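Local coordinates for Na-translocating NADH-quinone reductase subunit C NqrC (Shewanella oneidensis, PDB 4XHF), which forms the soluble part of one subunit of a multisubunit membrane complex and binds flavin mononucleotide through an FMN-binding domain, at residues L41-L46 with V51-G56; K111-D116 with E232-V237; G173-V176 with H180-S183; Q189-D192 with K196-M199. All coordinates share one frame; numbering follows the deposited sequence.

Overall arrangement
From the N terminus, interaction 1 comes first: the last turns of helix 29-48 meet the loop leading to helix 58-66, closing a short turn. Interaction 2 then opens at the start of strand 113-123 and closes only at the end of helix 221-234, joining the antiparallel sheet to that helix across more than a hundred residues. Within this long loop lie interactions 3 and 4, in series, each closing a small turn of its own. Interactions 1 and 2 sit on opposite sides of the chain's centre, their own centres about 26 Å apart. Interactions 2 and 4 touch, with Phe235 against Leu190 and Phe191, and the Phe197 ring beside Glu232.

Interaction 1 (L41-L46 with V51-G56); sequences LQRYVL and VNLGQG
Leu46 meets both Val51 and Leu53 at the C-terminal end of the long N-terminal helix 29-48, where the chain turns back on its way to helix 58-66. The turn is fastened by one backbone hydrogen bond reaching five residues back, from Val51 N to Leu46 O (2.9 Å), nearly straight at 171°. It holds the two CA atoms 5.1 Å apart, so the side chains of Leu46 and Val51 face each other at its flank: Leu46 CD2 rests on Val51 CB at 3.9 Å, with Val51 CG1 slightly farther off. Leu46 offers a second surface nearer its root. Its CB takes the CD1 methyl of Leu53 at 3.6 Å, so the two ends of this side chain serve different partners. Leu53 is forked over the helix surface: while CD1 lies on Leu46, the other methyl, CD2, meets the aliphatic stem of Arg43 one turn earlier, 3.8 Å from its CG, the two side chains crossing at about a right angle. Only the CB-CG-CD part of Arg43 makes this contact. Behind the pair, Val51 also touches Val122 of strand 113-123, and Arg43 touches Phe59 of helix 58-66, so the turn is packed between sheet and following helix. Just beyond, the loop is shaped by an Asx turn, in which Asn52 OD1 accepts Gly54 N at 2.7 Å, tilted 32° from the amide carbonyl plane.

Interaction 2 (K111-D116 with E232-V237); sequences KTRAND and EFWFGV
Arg113 bridges a wide gap with its aliphatic chain, for its CA lies 10.3 Å from that of Trp234, the nearest across the contact. The close part is small and buried. A chi1 of -166° brings Arg113 CG to 3.8 Å from CH2, at the far corner of the Trp234 indole; the bend at chi2 (-149°) then carries CD to the edge of the Phe233 ring, 4.1 Å from CZ and near its plane. The guanidinium lies oblique to both rings. The contact joins the first residues of strand 113-123, in the antiparallel sheet, to the C-terminal end of helix 221-234 of the FMN-binding domain. The rings are packed on each other as well: Phe233 CD2 sits 3.6 Å above one face of the indole, whose NE1 is hydrogen-bonded to Tyr137 O. Three polar partners hold the guanidinium: NE, turned by chi3, gives to Ala114 O (3.0 Å, bent at 136°), NH1 to Glu238 O, and NH2 forms a salt bridge with Asp75. Away from this knot the segments diverge. Lys111 and Val237 are exposed to solvent, and the chain leaves the helix in a turn held by Gly236 N to Phe233 O, 2.9 Å.

Interaction 3 (G173-V176 with H180-S183); sequences GDFV and HWLS
Phe175 and Val176 alone of loop 173-176 come near the short helix 179-182 that follows, at equal CA distances of 6.9 Å from Trp181 and Leu182 respectively. No backbone bond links the two segments, and the join is made by side chains. The aromatic pair is T-shaped: the edge of Phe175 points into the face of the indole, planes at 83°, centroid to six-membered ring centroid 4.7 Å. Its CE1 stands 3.4 Å above the middle of the indole, with CD1 nearer CD2 of Trp181. A chi1 of 67° folds the Phe175 ring back over its own backbone, where Val176 CG1 lies over the rim of one face. Trp181 is held in place by NE1, hydrogen-bonded to Asp215 O. Alongside, the Leu182 isobutyl group is pressed on Val176 O, CD2 3.2 Å away. The contact lies beside the FMN pocket: Gly173 of the same loop touches flavin mononucleotide, and the Phe175 side chain is about 5 Å from it. The join is nearly all apolar, and it buries Val176 O, a carbonyl with no polar partner in the model, against leucine carbons, probably at some energetic cost.

Interaction 4 (Q189-D192 with K196-M199); sequences QLFD and KFAM
The CD2 methyl of Leu190 sits in the notch formed by the Phe197 ring and Met199, 3.8 Å from Phe197 CE1 and 4.0 Å from Met199 CG, in a hairpin-like turn of the FMN-binding domain closed by a single antiparallel beta bridge. Phe191 and Phe197 form the bridge as a non-hydrogen-bonded pair, flanked by Ala198 N to Leu190 O (2.7 Å, in the carbonyl plane) and Asp192 N to Lys196 O (2.9 Å). The small Ala198 methyl points toward the other segment and lies beside the peptide joining Phe191 to Asp192, near Asp192 N and the Leu190 carbonyl. The Phe191 ring comes in edge-on instead: its CD1 is 3.6 Å from Phe197 N, while Leu190 CB lies over one of its faces. At the other end Met199 starts out beside its own backbone N and bends at chi2 (-65°), which brings its thioether back onto residues 189-192, SD pressing on Gln189 O at 3.1 Å, a carbonyl that also accepts from His212 ND1. Outward, the Phe197 ring lies against Met231 and Glu232 of helix 221-234, and Leu190 meets Phe235, so the turn is packed on that helix and the residue after it. The turn end is polar. Asp192 and Lys196 run side by side with their charged atoms apart, Asp192 OD2 5.7 Å from Lys196 NZ. Chi1 of 59° swings the carboxylate across, and Asp192 OD1 takes Lys196 N at 2.9 Å from 46° above the carboxylate plane.

Interaction 1 (L41-L46 with V51-G56)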
# COMPACT_ATOMS: atom_id res chain seq x y z
N LEU A 41 -12.07 3.93 -1.24
CA LEU A 41 -11.04 3.16 -1.91
C LEU A 41 -10.50 3.88 -3.14
O LEU A 41 -9.29 4.04 -3.30
CB LEU A 41 -11.59 1.78 -2.31
CG LEU A 41 -10.64 0.84 -3.06
CD1 LEU A 41 -9.42 0.51 -2.22
CD2 LEU A 41 -11.37 -0.43 -3.46
N GLN A 42 -11.41 4.33 -4.00
CA GLN A 42 -11.04 5.03 -5.22
C GLN A 42 -10.23 6.29 -4.91
O GLN A 42 -9.25 6.59 -5.57
CB GLN A 42 -12.28 5.39 -6.04
CG GLN A 42 -12.92 4.19 -6.75
CD GLN A 42 -14.18 4.56 -7.51
OE1 GLN A 42 -15.01 5.33 -7.03
NE2 GLN A 42 -14.33 4.00 -8.70
N ARG A 43 -10.65 7.01 -3.87
CA ARG A 43 -9.95 8.23 -3.48
C ARG A 43 -8.56 7.91 -2.95
O ARG A 43 -7.59 8.56 -3.33
CB ARG A 43 -10.76 9.00 -2.42
CG ARG A 43 -12.02 9.66 -2.97
CD ARG A 43 -12.63 10.64 -1.98
NE ARG A 43 -13.11 9.99 -0.76
CZ ARG A 43 -14.35 9.53 -0.57
NH1 ARG A 43 -15.27 9.65 -1.52
NH2 ARG A 43 -14.67 8.96 0.58
N TYR A 44 -8.46 6.89 -2.10
CA TYR A 44 -7.18 6.46 -1.55
C TYR A 44 -6.17 6.15 -2.65
O TYR A 44 -5.02 6.59 -2.60
CB TYR A 44 -7.35 5.22 -0.66
CG TYR A 44 -8.16 5.42 0.60
CD1 TYR A 44 -8.20 6.65 1.25
CD2 TYR A 44 -8.89 4.38 1.15
CE1 TYR A 44 -8.94 6.83 2.40
CE2 TYR A 44 -9.64 4.54 2.30
CZ TYR A 44 -9.66 5.77 2.92
OH TYR A 44 -10.40 5.93 4.07
N VAL A 45 -6.62 5.38 -3.64
CA VAL A 45 -5.75 4.92 -4.72
C VAL A 45 -5.25 6.10 -5.55
O VAL A 45 -4.07 6.19 -5.86
CB VAL A 45 -6.49 3.90 -5.62
CG1 VAL A 45 -5.69 3.60 -6.89
CG2 VAL A 45 -6.75 2.62 -4.85
N LEU A 46 -6.16 7.01 -5.90
CA LEU A 46 -5.79 8.17 -6.70
C LEU A 46 -4.86 9.09 -5.91
O LEU A 46 -3.91 9.65 -6.46
CB LEU A 46 -7.03 8.94 -7.15
CG LEU A 46 -7.94 8.22 -8.16
CD1 LEU A 46 -9.19 9.05 -8.40
CD2 LEU A 46 -7.22 7.94 -9.47
N VAL A 51 -2.77 11.38 -8.53
CA VAL A 51 -3.68 11.78 -9.60
C VAL A 51 -4.71 12.75 -9.03
O VAL A 51 -5.24 12.54 -7.94
CB VAL A 51 -4.39 10.56 -10.23
CG1 VAL A 51 -5.27 10.99 -11.39
CG2 VAL A 51 -3.37 9.54 -10.69
N ASN A 52 -4.99 13.83 -9.77
CA ASN A 52 -5.98 14.81 -9.33
C ASN A 52 -7.37 14.17 -9.27
O ASN A 52 -7.82 13.55 -10.23
CB ASN A 52 -5.99 16.02 -10.27
CG ASN A 52 -6.76 17.19 -9.70
OD1 ASN A 52 -7.99 17.24 -9.77
ND2 ASN A 52 -6.05 18.15 -9.13
N LEU A 53 -8.04 14.33 -8.13
CA LEU A 53 -9.35 13.72 -7.91
C LEU A 53 -10.47 14.49 -8.61
O LEU A 53 -11.61 14.02 -8.67
CB LEU A 53 -9.66 13.63 -6.41
CG LEU A 53 -9.20 12.37 -5.68
CD1 LEU A 53 -7.70 12.21 -5.77
CD2 LEU A 53 -9.64 12.41 -4.23
N GLY A 54 -10.15 15.67 -9.13
CA GLY A 54 -11.15 16.51 -9.76
C GLY A 54 -12.12 17.08 -8.75
O GLY A 54 -11.90 16.96 -7.54
N GLN A 55 -13.19 17.69 -9.24
CA GLN A 55 -14.20 18.29 -8.38
C GLN A 55 -15.45 17.41 -8.33
O GLN A 55 -15.75 16.70 -9.29
CB GLN A 55 -14.57 19.69 -8.86
CG GLN A 55 -13.39 20.66 -8.89
CD GLN A 55 -12.71 20.81 -7.55
OE1 GLN A 55 -13.37 20.88 -6.51
NE2 GLN A 55 -11.38 20.83 -7.56
N GLY A 56 -16.17 17.47 -7.22
CA GLY A 56 -17.38 16.70 -7.05
C GLY A 56 -17.13 15.20 -7.06
O GLY A 56 -16.22 14.72 -6.38

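Interaction 2 (K111-D116 with E232-V237)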
# COMPACT_ATOMS: atom_id res chain seq x y z
N LYS A 111 0.19 -12.63 11.21
CA LYS A 111 -0.23 -13.98 11.60
C LYS A 111 -0.72 -14.83 10.43
O LYS A 111 -0.35 -16.00 10.31
CB LYS A 111 -1.33 -13.91 12.67
CG LYS A 111 -0.87 -13.30 13.99
CD LYS A 111 -0.02 -14.27 14.80
CE LYS A 111 -0.82 -15.46 15.30
NZ LYS A 111 -0.05 -16.31 16.25
N THR A 112 -1.56 -14.26 9.57
CA THR A 112 -2.07 -14.97 8.41
C THR A 112 -2.07 -14.04 7.20
O THR A 112 -2.23 -12.83 7.35
CB THR A 112 -3.49 -15.53 8.66
OG1 THR A 112 -3.94 -16.26 7.52
CG2 THR A 112 -4.47 -14.41 8.97
N ARG A 113 -1.86 -14.61 6.02
CA ARG A 113 -1.80 -13.83 4.78
C ARG A 113 -2.72 -14.42 3.72
O ARG A 113 -2.71 -15.63 3.48
CB ARG A 113 -0.37 -13.78 4.26
CG ARG A 113 -0.14 -12.73 3.18
CD ARG A 113 0.94 -13.16 2.21
NE ARG A 113 0.52 -14.30 1.40
CZ ARG A 113 1.30 -14.94 0.54
NH1 ARG A 113 2.56 -14.57 0.36
NH2 ARG A 113 0.82 -15.97 -0.14
N ALA A 114 -3.51 -13.56 3.08
CA ALA A 114 -4.35 -13.99 1.97
C ALA A 114 -3.49 -14.50 0.82
O ALA A 114 -2.34 -14.10 0.68
CB ALA A 114 -5.23 -12.84 1.50
N ASN A 115 -4.05 -15.38 0.01
CA ASN A 115 -3.34 -15.90 -1.15
C ASN A 115 -3.31 -14.87 -2.28
O ASN A 115 -2.32 -14.78 -3.01
CB ASN A 115 -3.97 -17.20 -1.65
CG ASN A 115 -3.81 -18.34 -0.66
OD1 ASN A 115 -2.90 -18.34 0.16
ND2 ASN A 115 -4.71 -19.32 -0.74
N ASP A 116 -4.39 -14.11 -2.39
CA ASP A 116 -4.52 -13.09 -3.43
C ASP A 116 -4.57 -11.69 -2.83
O ASP A 116 -5.12 -11.48 -1.75
CB ASP A 116 -5.79 -13.32 -4.26
CG ASP A 116 -5.79 -14.67 -4.96
OD1 ASP A 116 -4.71 -15.27 -5.12
OD2 ASP A 116 -6.89 -15.13 -5.35
N GLU A 232 8.46 -3.62 4.67
CA GLU A 232 9.53 -4.60 4.50
C GLU A 232 8.96 -5.97 4.13
O GLU A 232 9.54 -6.69 3.32
CB GLU A 232 10.36 -4.72 5.77
CG GLU A 232 11.50 -5.71 5.65
CD GLU A 232 12.30 -5.84 6.92
OE1 GLU A 232 11.98 -5.14 7.90
OE2 GLU A 232 13.25 -6.65 6.95
N PHE A 233 7.83 -6.33 4.73
CA PHE A 233 7.19 -7.60 4.44
C PHE A 233 6.50 -7.60 3.08
O PHE A 233 6.67 -8.52 2.29
CB PHE A 233 6.15 -7.96 5.51
CG PHE A 233 5.36 -9.20 5.18
CD1 PHE A 233 5.88 -10.45 5.46
CD2 PHE A 233 4.13 -9.11 4.56
CE1 PHE A 233 5.17 -11.60 5.15
CE2 PHE A 233 3.41 -10.25 4.25
CZ PHE A 233 3.93 -11.50 4.54
N TRP A 234 5.71 -6.56 2.83
CA TRP A 234 4.84 -6.54 1.66
C TRP A 234 5.59 -6.23 0.38
O TRP A 234 5.08 -6.49 -0.71
CB TRP A 234 3.71 -5.54 1.88
CG TRP A 234 2.63 -6.14 2.72
CD1 TRP A 234 2.33 -5.84 4.01
CD2 TRP A 234 1.73 -7.18 2.32
NE1 TRP A 234 1.29 -6.62 4.45
CE2 TRP A 234 0.90 -7.45 3.43
CE3 TRP A 234 1.54 -7.90 1.14
CZ2 TRP A 234 -0.11 -8.41 3.38
CZ3 TRP A 234 0.54 -8.85 1.10
CH2 TRP A 234 -0.27 -9.10 2.21
N PHE A 235 6.80 -5.70 0.50
CA PHE A 235 7.69 -5.56 -0.65
C PHE A 235 8.77 -6.64 -0.61
O PHE A 235 9.73 -6.60 -1.38
CB PHE A 235 8.30 -4.16 -0.69
CG PHE A 235 7.32 -3.09 -1.06
CD1 PHE A 235 6.90 -2.95 -2.38
CD2 PHE A 235 6.80 -2.25 -0.10
CE1 PHE A 235 5.99 -1.97 -2.72
CE2 PHE A 235 5.89 -1.27 -0.44
CZ PHE A 235 5.48 -1.13 -1.75
N GLY A 236 8.60 -7.60 0.30
CA GLY A 236 9.53 -8.70 0.45
C GLY A 236 9.09 -9.92 -0.32
O GLY A 236 8.11 -9.88 -1.07
N VAL A 237 9.81 -11.03 -0.13
CA VAL A 237 9.61 -12.23 -0.92
C VAL A 237 8.23 -12.86 -0.70
O VAL A 237 7.71 -13.55 -1.58
CB VAL A 237 10.69 -13.28 -0.61
CG1 VAL A 237 12.07 -12.71 -0.90
CG2 VAL A 237 10.61 -13.74 0.84

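Interaction 3 (G173-V176 with H180-S183)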
# COMPACT_ATOMS: atom_id res chain seq x y z
N GLY A 173 0.92 7.90 18.26
CA GLY A 173 1.07 7.05 17.09
C GLY A 173 0.11 7.33 15.95
O GLY A 173 0.13 6.63 14.94
N ASP A 174 -0.74 8.34 16.11
CA ASP A 174 -1.75 8.65 15.10
C ASP A 174 -1.22 9.58 14.02
O ASP A 174 -1.98 10.10 13.21
CB ASP A 174 -2.99 9.27 15.76
CG ASP A 174 -2.73 10.67 16.28
OD1 ASP A 174 -3.69 11.47 16.31
OD2 ASP A 174 -1.58 10.97 16.66
N PHE A 175 0.10 9.79 14.01
CA PHE A 175 0.74 10.60 12.98
C PHE A 175 0.66 9.93 11.62
O PHE A 175 0.74 10.59 10.59
CB PHE A 175 2.20 10.85 13.34
CG PHE A 175 3.06 9.62 13.30
CD1 PHE A 175 3.66 9.21 12.13
CD2 PHE A 175 3.26 8.87 14.45
CE1 PHE A 175 4.44 8.07 12.09
CE2 PHE A 175 4.04 7.73 14.42
CZ PHE A 175 4.64 7.33 13.24
N VAL A 176 0.50 8.61 11.63
CA VAL A 176 0.55 7.82 10.40
C VAL A 176 -0.48 8.27 9.37
O VAL A 176 -0.27 8.12 8.17
CB VAL A 176 0.35 6.31 10.69
CG1 VAL A 176 1.53 5.75 11.46
CG2 VAL A 176 -0.95 6.08 11.45
N HIS A 180 0.93 15.49 6.34
CA HIS A 180 2.21 16.17 6.47
C HIS A 180 3.35 15.16 6.56
O HIS A 180 4.42 15.37 6.01
CB HIS A 180 2.22 17.08 7.70
CG HIS A 180 1.33 18.27 7.58
ND1 HIS A 180 1.77 19.49 7.11
CD2 HIS A 180 0.02 18.44 7.88
CE1 HIS A 180 0.77 20.35 7.11
NE2 HIS A 180 -0.30 19.74 7.58
N TRP A 181 3.09 14.05 7.26
CA TRP A 181 4.11 13.02 7.44
C TRP A 181 4.14 12.06 6.26
O TRP A 181 5.21 11.64 5.82
CB TRP A 181 3.85 12.24 8.73
CG TRP A 181 4.85 11.16 8.97
CD1 TRP A 181 6.13 11.30 9.44
CD2 TRP A 181 4.67 9.75 8.75
NE1 TRP A 181 6.75 10.08 9.52
CE2 TRP A 181 5.87 9.11 9.10
CE3 TRP A 181 3.60 8.98 8.29
CZ2 TRP A 181 6.04 7.73 9.01
CZ3 TRP A 181 3.77 7.61 8.20
CH2 TRP A 181 4.97 7.00 8.56
N LEU A 182 2.97 11.71 5.74
CA LEU A 182 2.87 10.79 4.62
C LEU A 182 3.54 11.34 3.37
O LEU A 182 4.06 10.59 2.54
CB LEU A 182 1.40 10.48 4.32
CG LEU A 182 0.66 9.64 5.37
CD1 LEU A 182 -0.84 9.74 5.16
CD2 LEU A 182 1.10 8.19 5.30
N SER A 183 3.54 12.66 3.23
CA SER A 183 4.12 13.31 2.06
C SER A 183 5.63 13.15 2.01
O SER A 183 6.25 13.31 0.95
CB SER A 183 3.76 14.80 2.04
OG SER A 183 4.41 15.48 3.10

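Interaction 4 (Q189-D192 with K196-M199)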
# COMPACT_ATOMS: atom_id res chain seq x y z
N GLN A 189 13.00 5.62 -2.06
CA GLN A 189 13.17 4.35 -2.76
C GLN A 189 13.24 3.16 -1.80
O GLN A 189 13.98 3.19 -0.82
CB GLN A 189 14.43 4.39 -3.63
CG GLN A 189 14.28 5.28 -4.85
CD GLN A 189 15.46 5.20 -5.79
OE1 GLN A 189 16.60 5.01 -5.35
NE2 GLN A 189 15.20 5.34 -7.08
N LEU A 190 12.47 2.13 -2.11
CA LEU A 190 12.33 0.96 -1.24
C LEU A 190 13.61 0.13 -1.15
O LEU A 190 13.96 -0.34 -0.06
CB LEU A 190 11.18 0.08 -1.73
CG LEU A 190 9.78 0.67 -1.58
CD1 LEU A 190 8.82 -0.04 -2.51
CD2 LEU A 190 9.30 0.56 -0.14
N PHE A 191 14.29 -0.05 -2.28
CA PHE A 191 15.41 -0.98 -2.36
C PHE A 191 16.73 -0.31 -2.72
O PHE A 191 16.75 0.76 -3.33
CB PHE A 191 15.12 -2.05 -3.41
CG PHE A 191 13.78 -2.71 -3.25
CD1 PHE A 191 13.61 -3.75 -2.35
CD2 PHE A 191 12.70 -2.30 -4.00
CE1 PHE A 191 12.39 -4.35 -2.20
CE2 PHE A 191 11.47 -2.90 -3.86
CZ PHE A 191 11.31 -3.93 -2.95
N ASP A 192 17.84 -0.96 -2.34
CA ASP A 192 19.17 -0.51 -2.74
C ASP A 192 19.57 -1.17 -4.06
O ASP A 192 18.76 -1.82 -4.72
CB ASP A 192 20.20 -0.81 -1.64
CG ASP A 192 20.30 -2.29 -1.29
OD1 ASP A 192 20.08 -3.15 -2.16
OD2 ASP A 192 20.62 -2.59 -0.12
N LYS A 196 17.96 -5.12 -2.12
CA LYS A 196 17.55 -5.35 -0.74
C LYS A 196 16.76 -4.16 -0.20
O LYS A 196 17.12 -3.01 -0.43
CB LYS A 196 18.78 -5.60 0.14
CG LYS A 196 18.48 -5.71 1.63
CD LYS A 196 19.73 -6.05 2.42
CE LYS A 196 20.13 -7.51 2.24
NZ LYS A 196 21.60 -7.67 2.22
N PHE A 197 15.67 -4.46 0.51
CA PHE A 197 14.86 -3.44 1.15
C PHE A 197 15.73 -2.57 2.05
O PHE A 197 16.51 -3.08 2.86
CB PHE A 197 13.74 -4.10 1.96
CG PHE A 197 12.77 -3.12 2.56
CD1 PHE A 197 11.67 -2.69 1.84
CD2 PHE A 197 12.96 -2.64 3.84
CE1 PHE A 197 10.78 -1.79 2.39
CE2 PHE A 197 12.07 -1.75 4.40
CZ PHE A 197 10.98 -1.32 3.67
N ALA A 198 15.60 -1.25 1.91
CA ALA A 198 16.56 -0.32 2.51
C ALA A 198 15.91 0.82 3.30
O ALA A 198 16.61 1.58 3.97
CB ALA A 198 17.45 0.27 1.41
N MET A 199 14.59 0.95 3.23
CA MET A 199 13.90 2.03 3.93
C MET A 199 14.09 1.93 5.44
O MET A 199 13.86 0.88 6.04
CB MET A 199 12.40 2.03 3.60
CG MET A 199 12.07 2.39 2.17
SD MET A 199 12.49 4.08 1.70
CE MET A 199 11.48 5.05 2.81